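Local coordinates for protein dihydrolipoyl dehydrogenase (PDB 6UZI) that probably catalyses the NAD(+)-dependent reoxidation of protein-bound dihydrolipoyl groups, using FAD and a redox-active disulfide, at residues 18-22 with 45-50; 37-43 with 116-122; 445-449 with 459-463. All blocks are in the same frame, centred on the assembly; numbering follows the deposited sequence.

Interaction 1 of 3, residues 18-22 with 45-50; sequences GSGPG and TLGGTC. With FAD (flavin-adenine dinucleotide), chain E.
The puckered ring of Pro-21 turns its CG toward Cys-50, whose CB lies 3.5 Å away, while its CD faces O4' and O1A of FAD. The flat groups here are peptides. The Leu-46 to Gly-47 peptide directs its N-H between two oxygens of one serine: Gly-47 N makes the straighter bond to Ser-19 OG (3.2 Å, 148°) and a weak one to Ser-19 O. The hydroxyl is placed for this by a chi1 of 73°, which leaves it between backbone N and carbonyl carbon; it also hydrogen-bonds Glu-41 OE1, and CD2 of Leu-46 packs against it. Gly-20 and Gly-48 meet CA to CA at 3.6 Å, a backbone approach suited to residues without side chains, and Gly-47 adopts a positive phi (129°). The first residues of helix 21-32 and Thr-49 lie on the pyrophosphate of FAD. Gly-22 N donates to FAD O1P (2.9 Å). Thr-49 grips the other phosphate twice, N to O1A at 2.9 Å and OG1 to O2A at 2.8 Å. Residues 18-22 belong to the Rossmann-type glycine-rich turn of a flavoprotein. Backbone amides and the N-terminus of helix 21-32 would partly offset the phosphate charge; neither segment supplies a basic side chain, though Lys-59 also bonds the cofactor. The same packing holds Cys-50, disulfide-bonded to Cys-55, beside the FAD.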
loop_
_atom_site.group_PDB
_atom_site.type_symbol
_atom_site.label_atom_id
_atom_site.label_comp_id
_atom_site.label_asym_id
_atom_site.label_seq_id
_atom_site.Cartn_x
_atom_site.Cartn_y
_atom_site.Cartn_z
ATOM N N GLY A 18 -16.086 28.228 0.259
ATOM C CA GLY A 18 -14.854 27.503 0.499
ATOM C C GLY A 18 -14.655 26.419 -0.536
ATOM O O GLY A 18 -15.583 25.654 -0.806
ATOM N N SER A 19 -13.469 26.338 -1.138
ATOM C CA SER A 19 -13.216 25.372 -2.201
ATOM C C SER A 19 -12.188 24.318 -1.796
ATOM O O SER A 19 -11.500 23.752 -2.651
ATOM C CB SER A 19 -12.781 26.092 -3.477
ATOM O OG SER A 19 -11.465 26.599 -3.362
ATOM N N GLY A 20 -12.091 24.025 -0.496
ATOM C CA GLY A 20 -11.257 22.951 -0.042
ATOM C C GLY A 20 -11.870 21.605 -0.379
ATOM O O GLY A 20 -12.934 21.524 -1.008
ATOM N N PRO A 21 -11.201 20.527 0.040
ATOM C CA PRO A 21 -11.718 19.182 -0.267
ATOM C C PRO A 21 -13.154 18.974 0.181
ATOM O O PRO A 21 -13.945 18.374 -0.554
ATOM C CB PRO A 21 -10.745 18.263 0.478
ATOM C CG PRO A 21 -9.504 19.051 0.579
ATOM C CD PRO A 21 -9.943 20.469 0.794
ATOM N N GLY A 22 -13.523 19.481 1.359
ATOM C CA GLY A 22 -14.915 19.407 1.766
ATOM C C GLY A 22 -15.815 20.206 0.845
ATOM O O GLY A 22 -16.836 19.705 0.369
ATOM N N THR A 45 -6.967 30.291 -6.958
ATOM C CA THR A 45 -7.280 28.981 -7.499
ATOM C C THR A 45 -8.119 28.186 -6.504
ATOM O O THR A 45 -8.183 28.497 -5.313
ATOM C CB THR A 45 -6.002 28.209 -7.838
ATOM O OG1 THR A 45 -5.221 28.043 -6.652
ATOM C CG2 THR A 45 -5.181 28.970 -8.869
ATOM N N LEU A 46 -8.752 27.133 -7.010
ATOM C CA LEU A 46 -9.592 26.263 -6.204
ATOM C C LEU A 46 -8.735 25.161 -5.587
ATOM O O LEU A 46 -7.636 24.867 -6.060
ATOM C CB LEU A 46 -10.706 25.664 -7.065
ATOM C CG LEU A 46 -11.566 26.670 -7.836
ATOM C CD1 LEU A 46 -12.680 25.966 -8.614
ATOM C CD2 LEU A 46 -12.121 27.752 -6.914
ATOM N N GLY A 47 -9.248 24.545 -4.520
ATOM C CA GLY A 47 -8.527 23.435 -3.918
ATOM C C GLY A 47 -8.315 23.546 -2.420
ATOM O O GLY A 47 -8.030 22.548 -1.747
ATOM N N GLY A 48 -8.384 24.769 -1.899
ATOM C CA GLY A 48 -8.286 24.962 -0.470
ATOM C C GLY A 48 -6.884 24.781 0.088
ATOM O O GLY A 48 -5.872 24.870 -0.614
ATOM N N THR A 49 -6.849 24.532 1.400
ATOM C CA THR A 49 -5.583 24.339 2.099
ATOM C C THR A 49 -4.863 23.098 1.598
ATOM O O THR A 49 -3.654 23.130 1.338
ATOM C CB THR A 49 -5.826 24.221 3.604
ATOM O OG1 THR A 49 -6.421 25.426 4.093
ATOM C CG2 THR A 49 -4.520 23.961 4.327
ATOM N N CYS A 50 -5.606 21.995 1.443
ATOM C CA CYS A 50 -4.997 20.700 1.151
ATOM C C CYS A 50 -4.210 20.721 -0.152
ATOM O O CYS A 50 -3.142 20.105 -0.255
ATOM C CB CYS A 50 -6.084 19.630 1.103
ATOM S SG CYS A 50 -5.520 17.932 0.826
HETATM P PA FAD E . -9.850 24.219 3.573
HETATM O O1A FAD E . -9.068 23.242 2.780
HETATM O O2A FAD E . -9.033 24.622 4.805
HETATM O O5B FAD E . -10.036 25.547 2.706
HETATM C C5B FAD E . -11.328 26.176 2.722
HETATM C C4B FAD E . -11.319 27.277 1.694
HETATM O O4B FAD E . -12.272 28.291 2.058
HETATM C C3B FAD E . -9.979 27.999 1.484
HETATM O O3B FAD E . -9.533 27.764 0.156
HETATM C C2B FAD E . -10.319 29.489 1.679
HETATM O O2B FAD E . -9.652 30.327 0.740
HETATM C C1B FAD E . -11.833 29.501 1.489
HETATM N N9A FAD E . -12.532 30.579 2.170
HETATM C C8A FAD E . -12.495 30.871 3.511
HETATM N N7A FAD E . -13.273 31.864 3.863
HETATM C C5A FAD E . -13.865 32.261 2.670
HETATM C C6A FAD E . -14.798 33.265 2.363
HETATM N N6A FAD E . -15.360 34.063 3.275
HETATM N N1A FAD E . -15.167 33.405 1.070
HETATM C C2A FAD E . -14.633 32.586 0.158
HETATM N N3A FAD E . -13.751 31.597 0.330
HETATM C C4A FAD E . -13.404 31.482 1.620
HETATM N N1 FAD E . -5.088 16.572 5.887
HETATM C C2 FAD E . -5.118 15.264 5.534
HETATM O O2 FAD E . -6.162 14.614 5.576
HETATM N N3 FAD E . -3.961 14.642 5.098
HETATM C C4 FAD E . -2.717 15.234 4.975
HETATM O O4 FAD E . -1.755 14.587 4.565
HETATM C C4X FAD E . -2.695 16.622 5.348
HETATM N N5 FAD E . -1.573 17.273 5.232
HETATM C C5X FAD E . -1.579 18.626 5.538
HETATM C C6 FAD E . -0.403 19.353 5.365
HETATM C C7 FAD E . -0.367 20.724 5.592
HETATM C C7M FAD E . 0.919 21.477 5.374
HETATM C C8 FAD E . -1.536 21.388 6.009
HETATM C C8M FAD E . -1.550 22.883 6.202
HETATM C C9 FAD E . -2.706 20.662 6.205
HETATM C C9A FAD E . -2.739 19.292 5.969
HETATM N N10 FAD E . -3.924 18.544 6.100
HETATM C C10 FAD E . -3.935 17.210 5.792
HETATM C "C1'" FAD E . -5.171 19.185 6.532
HETATM C "C2'" FAD E . -6.081 19.527 5.359
HETATM O "O2'" FAD E . -5.535 20.596 4.585
HETATM C "C3'" FAD E . -7.492 19.880 5.833
HETATM O "O3'" FAD E . -7.914 18.949 6.820
HETATM C "C4'" FAD E . -8.509 19.900 4.692
HETATM O "O4'" FAD E . -8.006 20.752 3.662
HETATM C "C5'" FAD E . -9.893 20.327 5.132
HETATM O "O5'" FAD E . -10.294 21.341 4.193
HETATM P P FAD E . -11.754 22.061 4.160
HETATM O O1P FAD E . -12.582 21.762 2.964
HETATM O O2P FAD E . -12.543 21.907 5.443
HETATM O O3P FAD E . -11.208 23.564 4.108
#

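Interaction 2 of 3, residues 37-43 with 116-122; sequences TVIIEKY and ITVLQGV. With FAD (flavin-adenine dinucleotide), chain E.
Ile-39 is gripped through both of its backbone polar atoms: its N donates to Thr-117 O (3.0 Å, 168°) and its O accepts from Leu-119 N at 3.1 Å. With Thr-117 N on Thr-37 O and Glu-41 N on Leu-119 O, this is regular parallel pairing. Gly-121 N, beyond strand 117-120, is set apart: it reaches Glu-41 O from 45° above the carbonyl plane. Side chains alternate between the faces. On one, Val-38 CG2 meets Leu-119 CD1 at 3.9 Å; on the other, Ile-39 CG2 touches CG2 of both Ile-116 and Val-118. A water bridges Thr-37 O and Thr-117 OG1.

At the other end, the strands meet the FAD adenosine. CB of Lys-42 packs on Val-122 CG2 (3.7 Å). The lysine chain, bent at chi3 (65°), then lays its CE over one adenine face, 3.6 Å from C5A, while Val-122 CA sits near N1A. Glu-41 takes both ribose hydroxyls: OE1 accepts from FAD O3B at 2.7 Å and OE2 from O2B.

Farther out, helices 21-32 and 89-113 cover Ile-39 and Ile-116, and Met-111 also reaches Val-118; Phe-12 of strand 10-12 lies on Val-38 and Thr-117. Beta-branched valine and isoleucine suit such extended backbone. The orientation of Glu-41 is fixed by two more bonds: Tyr-43 N on the anti lone pair of OE2, and a hydrogen bond between OE1 and Ser-19 OG. A carboxylate at the end of the second strand is the classic Rossmann solution for a ribose diol; its two oxygens match the two hydroxyls, and donors on both oxygens would probably stabilise the charged form.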
loop_
_atom_site.group_PDB
_atom_site.type_symbol
_atom_site.label_atom_id
_atom_site.label_comp_id
_atom_site.label_asym_id
_atom_site.label_seq_id
_atom_site.Cartn_x
_atom_site.Cartn_y
_atom_site.Cartn_z
ATOM N N THR A 37 -25.981 24.729 -8.297
ATOM C CA THR A 37 -24.969 24.892 -7.264
ATOM C C THR A 37 -23.924 25.928 -7.657
ATOM O O THR A 37 -23.496 25.999 -8.814
ATOM C CB THR A 37 -24.292 23.554 -6.976
ATOM O OG1 THR A 37 -25.298 22.556 -6.786
ATOM C CG2 THR A 37 -23.449 23.642 -5.718
ATOM N N VAL A 38 -23.502 26.719 -6.682
ATOM C CA VAL A 38 -22.433 27.687 -6.867
ATOM C C VAL A 38 -21.416 27.487 -5.752
ATOM O O VAL A 38 -21.776 27.129 -4.623
ATOM C CB VAL A 38 -22.968 29.138 -6.883
ATOM C CG1 VAL A 38 -23.698 29.461 -5.588
ATOM C CG2 VAL A 38 -21.838 30.126 -7.131
ATOM N N ILE A 39 -20.143 27.677 -6.078
ATOM C CA ILE A 39 -19.063 27.577 -5.109
ATOM C C ILE A 39 -18.261 28.869 -5.175
ATOM O O ILE A 39 -18.020 29.413 -6.261
ATOM C CB ILE A 39 -18.175 26.337 -5.356
ATOM C CG1 ILE A 39 -17.155 26.177 -4.232
ATOM C CG2 ILE A 39 -17.481 26.411 -6.713
ATOM C CD1 ILE A 39 -16.403 24.847 -4.271
ATOM N N ILE A 40 -17.870 29.375 -4.010
ATOM C CA ILE A 40 -17.200 30.662 -3.889
ATOM C C ILE A 40 -15.834 30.428 -3.256
ATOM O O ILE A 40 -15.729 29.724 -2.245
ATOM C CB ILE A 40 -18.044 31.645 -3.058
ATOM C CG1 ILE A 40 -19.419 31.829 -3.703
ATOM C CG2 ILE A 40 -17.343 32.994 -2.932
ATOM C CD1 ILE A 40 -20.469 32.365 -2.775
ATOM N N GLU A 41 -14.794 31.010 -3.854
ATOM C CA GLU A 41 -13.426 30.899 -3.357
ATOM C C GLU A 41 -12.710 32.239 -3.434
ATOM O O GLU A 41 -12.700 32.881 -4.488
ATOM C CB GLU A 41 -12.625 29.858 -4.138
ATOM C CG GLU A 41 -11.155 29.828 -3.741
ATOM C CD GLU A 41 -10.952 29.656 -2.242
ATOM O OE1 GLU A 41 -11.354 28.608 -1.684
ATOM O OE2 GLU A 41 -10.395 30.582 -1.623
ATOM N N LYS A 42 -12.103 32.644 -2.311
ATOM C CA LYS A 42 -11.344 33.893 -2.233
ATOM C C LYS A 42 -9.953 33.767 -2.846
ATOM O O LYS A 42 -9.401 34.763 -3.329
ATOM C CB LYS A 42 -11.216 34.332 -0.774
ATOM C CG LYS A 42 -10.680 33.231 0.129
ATOM C CD LYS A 42 -10.021 33.773 1.373
ATOM C CE LYS A 42 -11.026 34.475 2.239
ATOM N NZ LYS A 42 -10.412 34.958 3.503
ATOM N N TYR A 43 -9.381 32.564 -2.833
ATOM C CA TYR A 43 -8.065 32.319 -3.402
ATOM C C TYR A 43 -8.111 32.420 -4.922
ATOM O O TYR A 43 -9.168 32.328 -5.550
ATOM C CB TYR A 43 -7.556 30.936 -2.986
ATOM C CG TYR A 43 -6.052 30.781 -2.949
ATOM C CD1 TYR A 43 -5.404 29.962 -3.871
ATOM C CD2 TYR A 43 -5.277 31.450 -2.012
ATOM C CE1 TYR A 43 -4.030 29.806 -3.861
ATOM C CE2 TYR A 43 -3.891 31.302 -1.992
ATOM C CZ TYR A 43 -3.275 30.477 -2.923
ATOM O OH TYR A 43 -1.905 30.322 -2.918
ATOM N N ILE A 116 -21.057 23.514 -12.350
ATOM C CA ILE A 116 -21.047 24.314 -11.134
ATOM C C ILE A 116 -20.527 25.700 -11.470
ATOM O O ILE A 116 -19.464 25.846 -12.086
ATOM C CB ILE A 116 -20.177 23.662 -10.049
ATOM C CG1 ILE A 116 -20.772 22.333 -9.589
ATOM C CG2 ILE A 116 -20.018 24.606 -8.866
ATOM C CD1 ILE A 116 -19.756 21.405 -8.967
ATOM N N THR A 117 -21.247 26.725 -11.032
ATOM C CA THR A 117 -20.767 28.082 -11.220
ATOM C C THR A 117 -19.653 28.349 -10.223
ATOM O O THR A 117 -19.803 28.089 -9.026
ATOM C CB THR A 117 -21.894 29.094 -11.032
ATOM O OG1 THR A 117 -23.031 28.691 -11.804
ATOM C CG2 THR A 117 -21.441 30.463 -11.477
ATOM N N VAL A 118 -18.536 28.868 -10.711
ATOM C CA VAL A 118 -17.391 29.162 -9.866
ATOM C C VAL A 118 -17.233 30.671 -9.818
ATOM O O VAL A 118 -17.062 31.323 -10.856
ATOM C CB VAL A 118 -16.114 28.480 -10.372
ATOM C CG1 VAL A 118 -14.936 28.858 -9.490
ATOM C CG2 VAL A 118 -16.302 26.980 -10.382
ATOM N N LEU A 119 -17.291 31.224 -8.612
ATOM C CA LEU A 119 -17.122 32.648 -8.384
ATOM C C LEU A 119 -15.867 32.851 -7.559
ATOM O O LEU A 119 -15.674 32.173 -6.544
ATOM C CB LEU A 119 -18.332 33.245 -7.660
ATOM C CG LEU A 119 -19.681 33.199 -8.380
ATOM C CD1 LEU A 119 -20.767 33.824 -7.532
ATOM C CD2 LEU A 119 -19.574 33.918 -9.710
ATOM N N GLN A 120 -15.020 33.777 -7.999
ATOM C CA GLN A 120 -13.823 34.144 -7.258
ATOM C C GLN A 120 -14.131 35.354 -6.392
ATOM O O GLN A 120 -14.619 36.374 -6.890
ATOM C CB GLN A 120 -12.665 34.467 -8.198
ATOM C CG GLN A 120 -11.511 35.162 -7.487
ATOM C CD GLN A 120 -10.229 35.176 -8.298
ATOM O OE1 GLN A 120 -10.160 34.602 -9.387
ATOM N NE2 GLN A 120 -9.203 35.845 -7.771
ATOM N N GLY A 121 -13.858 35.239 -5.110
ATOM C CA GLY A 121 -14.073 36.347 -4.203
ATOM C C GLY A 121 -14.362 35.861 -2.799
ATOM O O GLY A 121 -14.463 34.666 -2.528
ATOM N N VAL A 122 -14.469 36.831 -1.899
ATOM C CA VAL A 122 -14.799 36.573 -0.504
ATOM C C VAL A 122 -16.313 36.538 -0.365
ATOM O O VAL A 122 -17.007 37.483 -0.759
ATOM C CB VAL A 122 -14.175 37.631 0.419
ATOM C CG1 VAL A 122 -14.729 37.506 1.831
ATOM C CG2 VAL A 122 -12.671 37.477 0.433
HETATM P PA FAD E . -9.850 24.219 3.573
HETATM O O1A FAD E . -9.068 23.242 2.780
HETATM O O2A FAD E . -9.033 24.622 4.805
HETATM O O5B FAD E . -10.036 25.547 2.706
HETATM C C5B FAD E . -11.328 26.176 2.722
HETATM C C4B FAD E . -11.319 27.277 1.694
HETATM O O4B FAD E . -12.272 28.291 2.058
HETATM C C3B FAD E . -9.979 27.999 1.484
HETATM O O3B FAD E . -9.533 27.764 0.156
HETATM C C2B FAD E . -10.319 29.489 1.679
HETATM O O2B FAD E . -9.652 30.327 0.740
HETATM C C1B FAD E . -11.833 29.501 1.489
HETATM N N9A FAD E . -12.532 30.579 2.170
HETATM C C8A FAD E . -12.495 30.871 3.511
HETATM N N7A FAD E . -13.273 31.864 3.863
HETATM C C5A FAD E . -13.865 32.261 2.670
HETATM C C6A FAD E . -14.798 33.265 2.363
HETATM N N6A FAD E . -15.360 34.063 3.275
HETATM N N1A FAD E . -15.167 33.405 1.070
HETATM C C2A FAD E . -14.633 32.586 0.158
HETATM N N3A FAD E . -13.751 31.597 0.330
HETATM C C4A FAD E . -13.404 31.482 1.620
HETATM N N1 FAD E . -5.088 16.572 5.887
HETATM C C2 FAD E . -5.118 15.264 5.534
HETATM O O2 FAD E . -6.162 14.614 5.576
HETATM N N3 FAD E . -3.961 14.642 5.098
HETATM C C4 FAD E . -2.717 15.234 4.975
HETATM O O4 FAD E . -1.755 14.587 4.565
HETATM C C4X FAD E . -2.695 16.622 5.348
HETATM N N5 FAD E . -1.573 17.273 5.232
HETATM C C5X FAD E . -1.579 18.626 5.538
HETATM C C6 FAD E . -0.403 19.353 5.365
HETATM C C7 FAD E . -0.367 20.724 5.592
HETATM C C7M FAD E . 0.919 21.477 5.374
HETATM C C8 FAD E . -1.536 21.388 6.009
HETATM C C8M FAD E . -1.550 22.883 6.202
HETATM C C9 FAD E . -2.706 20.662 6.205
HETATM C C9A FAD E . -2.739 19.292 5.969
HETATM N N10 FAD E . -3.924 18.544 6.100
HETATM C C10 FAD E . -3.935 17.210 5.792
HETATM C "C1'" FAD E . -5.171 19.185 6.532
HETATM C "C2'" FAD E . -6.081 19.527 5.359
HETATM O "O2'" FAD E . -5.535 20.596 4.585
HETATM C "C3'" FAD E . -7.492 19.880 5.833
HETATM O "O3'" FAD E . -7.914 18.949 6.820
HETATM C "C4'" FAD E . -8.509 19.900 4.692
HETATM O "O4'" FAD E . -8.006 20.752 3.662
HETATM C "C5'" FAD E . -9.893 20.327 5.132
HETATM O "O5'" FAD E . -10.294 21.341 4.193
HETATM P P FAD E . -11.754 22.061 4.160
HETATM O O1P FAD E . -12.582 21.762 2.964
HETATM O O2P FAD E . -12.543 21.907 5.443
HETATM O O3P FAD E . -11.208 23.564 4.108
HETATM O O HOH W 1 -24.792 26.662 -11.371
#

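Interaction 3 of 3, residues 445-449 with 459-463; sequences DIARI and AIKEA
Lys-461 carries the polar part of this contact, for its ammonium group bonds two backbone carbonyls of the facing segment. NZ lies 2.9 Å from Ala-447 O and 3.2 Å from Ile-449 O. It approaches each from above the carbonyl plane, 39° and 49° out of it respectively, so neither bond follows a lone pair. The reach comes from an almost fully extended chain that starts with CG anti to the backbone N and bends only at its last torsion, where chi4 of 68° swings NZ onto the oxygens. CG and CE pass along one side of Ala-447 O. A lysine suits this place: a long flexible cation can reach both the last helical carbonyl, of Ala-447, and that of Ile-449 in the loop just after, and the dipole of helix 443-447 would add some attraction. Ile-449 O has a further partner in His-451 ND1.

The apolar part is looser. Ile-446 CG2 and Ile-460 CG2 approach to 4.3 Å, the CG2 methyls of two beta-branched residues between the helices. Ala-447 has its CA 5.0 Å from that of Lys-461, and its small methyl suits packing on Ala-464 and Leu-465 farther along helix 458-469.

One charged side chain, Arg-448, forms a salt bridge with Glu-341 of the second subunit; Ile-446 packs on Val-435 and Ile-449 on Glu-438 of that subunit. The two helices and their short connection make a helix-loop-helix unit of the dimerisation domain. The connection holds His-453, the predicted proton acceptor, and helix 458-469 begins at Glu-458; both bind zinc here, and their spacing is consistent with the His-Glu pair of this oxidoreductase family.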
loop_
_atom_site.group_PDB
_atom_site.type_symbol
_atom_site.label_atom_id
_atom_site.label_comp_id
_atom_site.label_asym_id
_atom_site.label_seq_id
_atom_site.Cartn_x
_atom_site.Cartn_y
_atom_site.Cartn_z
ATOM N N ASP A 445 -11.558 -13.313 12.045
ATOM C CA ASP A 445 -11.979 -13.109 10.662
ATOM C C ASP A 445 -10.799 -12.711 9.789
ATOM O O ASP A 445 -10.541 -13.328 8.749
ATOM C CB ASP A 445 -13.069 -12.041 10.583
ATOM C CG ASP A 445 -14.416 -12.535 11.070
ATOM O OD1 ASP A 445 -14.623 -13.769 11.132
ATOM O OD2 ASP A 445 -15.274 -11.680 11.377
ATOM N N ILE A 446 -10.064 -11.682 10.211
ATOM C CA ILE A 446 -8.926 -11.200 9.438
ATOM C C ILE A 446 -7.817 -12.241 9.405
ATOM O O ILE A 446 -7.122 -12.397 8.394
ATOM C CB ILE A 446 -8.444 -9.857 10.017
ATOM C CG1 ILE A 446 -9.571 -8.832 9.919
ATOM C CG2 ILE A 446 -7.191 -9.358 9.303
ATOM C CD1 ILE A 446 -10.129 -8.683 8.515
ATOM N N ALA A 447 -7.644 -12.981 10.501
ATOM C CA ALA A 447 -6.580 -13.973 10.570
ATOM C C ALA A 447 -6.757 -15.103 9.562
ATOM O O ALA A 447 -5.763 -15.709 9.148
ATOM C CB ALA A 447 -6.518 -14.552 11.980
ATOM N N ARG A 448 -7.983 -15.357 9.109
ATOM C CA ARG A 448 -8.270 -16.473 8.221
ATOM C C ARG A 448 -8.380 -16.064 6.762
ATOM O O ARG A 448 -8.564 -16.932 5.902
ATOM C CB ARG A 448 -9.554 -17.173 8.665
ATOM C CG ARG A 448 -9.370 -17.976 9.934
ATOM C CD ARG A 448 -10.654 -18.648 10.374
ATOM N NE ARG A 448 -10.450 -19.396 11.611
ATOM C CZ ARG A 448 -9.850 -20.581 11.680
ATOM N NH1 ARG A 448 -9.399 -21.171 10.578
ATOM N NH2 ARG A 448 -9.706 -21.178 12.856
ATOM N N ILE A 449 -8.292 -14.776 6.469
ATOM C CA ILE A 449 -8.404 -14.264 5.111
ATOM C C ILE A 449 -7.044 -14.321 4.435
ATOM O O ILE A 449 -6.016 -14.031 5.054
ATOM C CB ILE A 449 -8.972 -12.833 5.130
ATOM C CG1 ILE A 449 -10.480 -12.871 5.385
ATOM C CG2 ILE A 449 -8.618 -12.074 3.865
ATOM C CD1 ILE A 449 -11.114 -11.518 5.391
ATOM N N ALA A 459 1.593 -8.488 7.741
ATOM C CA ALA A 459 1.755 -8.118 9.139
ATOM C C ALA A 459 0.410 -7.904 9.809
ATOM O O ALA A 459 0.254 -8.207 10.998
ATOM C CB ALA A 459 2.607 -6.856 9.258
ATOM N N ILE A 460 -0.587 -7.434 9.060
ATOM C CA ILE A 460 -1.928 -7.324 9.621
ATOM C C ILE A 460 -2.477 -8.710 9.934
ATOM O O ILE A 460 -2.988 -8.961 11.034
ATOM C CB ILE A 460 -2.852 -6.557 8.664
ATOM C CG1 ILE A 460 -2.239 -5.213 8.297
ATOM C CG2 ILE A 460 -4.196 -6.338 9.314
ATOM C CD1 ILE A 460 -2.990 -4.510 7.199
ATOM N N LYS A 461 -2.362 -9.632 8.970
ATOM C CA LYS A 461 -2.825 -10.998 9.183
ATOM C C LYS A 461 -2.140 -11.633 10.387
ATOM O O LYS A 461 -2.797 -12.288 11.210
ATOM C CB LYS A 461 -2.586 -11.829 7.921
ATOM C CG LYS A 461 -2.885 -13.312 8.074
ATOM C CD LYS A 461 -2.237 -14.112 6.962
ATOM C CE LYS A 461 -2.587 -15.587 7.054
ATOM N NZ LYS A 461 -4.021 -15.835 6.783
ATOM N N GLU A 462 -0.823 -11.432 10.523
ATOM C CA GLU A 462 -0.102 -12.032 11.641
ATOM C C GLU A 462 -0.525 -11.412 12.968
ATOM O O GLU A 462 -0.702 -12.127 13.960
ATOM C CB GLU A 462 1.405 -11.894 11.439
ATOM C CG GLU A 462 2.000 -12.736 10.313
ATOM C CD GLU A 462 1.970 -14.240 10.581
ATOM O OE1 GLU A 462 2.170 -14.648 11.742
ATOM O OE2 GLU A 462 1.820 -15.023 9.618
ATOM N N ALA A 463 -0.696 -10.088 13.008
ATOM C CA ALA A 463 -1.161 -9.447 14.238
ATOM C C ALA A 463 -2.549 -9.940 14.632
ATOM O O ALA A 463 -2.824 -10.157 15.820
ATOM C CB ALA A 463 -1.165 -7.927 14.081
#

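Interactions 1 and 2 belong to one FAD-binding Rossmann-type unit: their centres are 11 Å apart, their segments alternate along the chain, and both touch the cofactor. Interaction 1 is buried and built on loops and helical turns, with amides turned to phosphate; interaction 2 is partly buried, a strand pair with a carboxylate at the strand end for the ribose. Interaction 3 stands apart in the dimerisation domain, its centre about 38 Å from that of interaction 1. It too is buried, but joins two helices through a lysine on carbonyls. Interaction 1 meets the second subunit through Cys-50, which packs on its His-453; interaction 3 meets that subunit too, with a salt bridge, while interaction 2 touches no other chain.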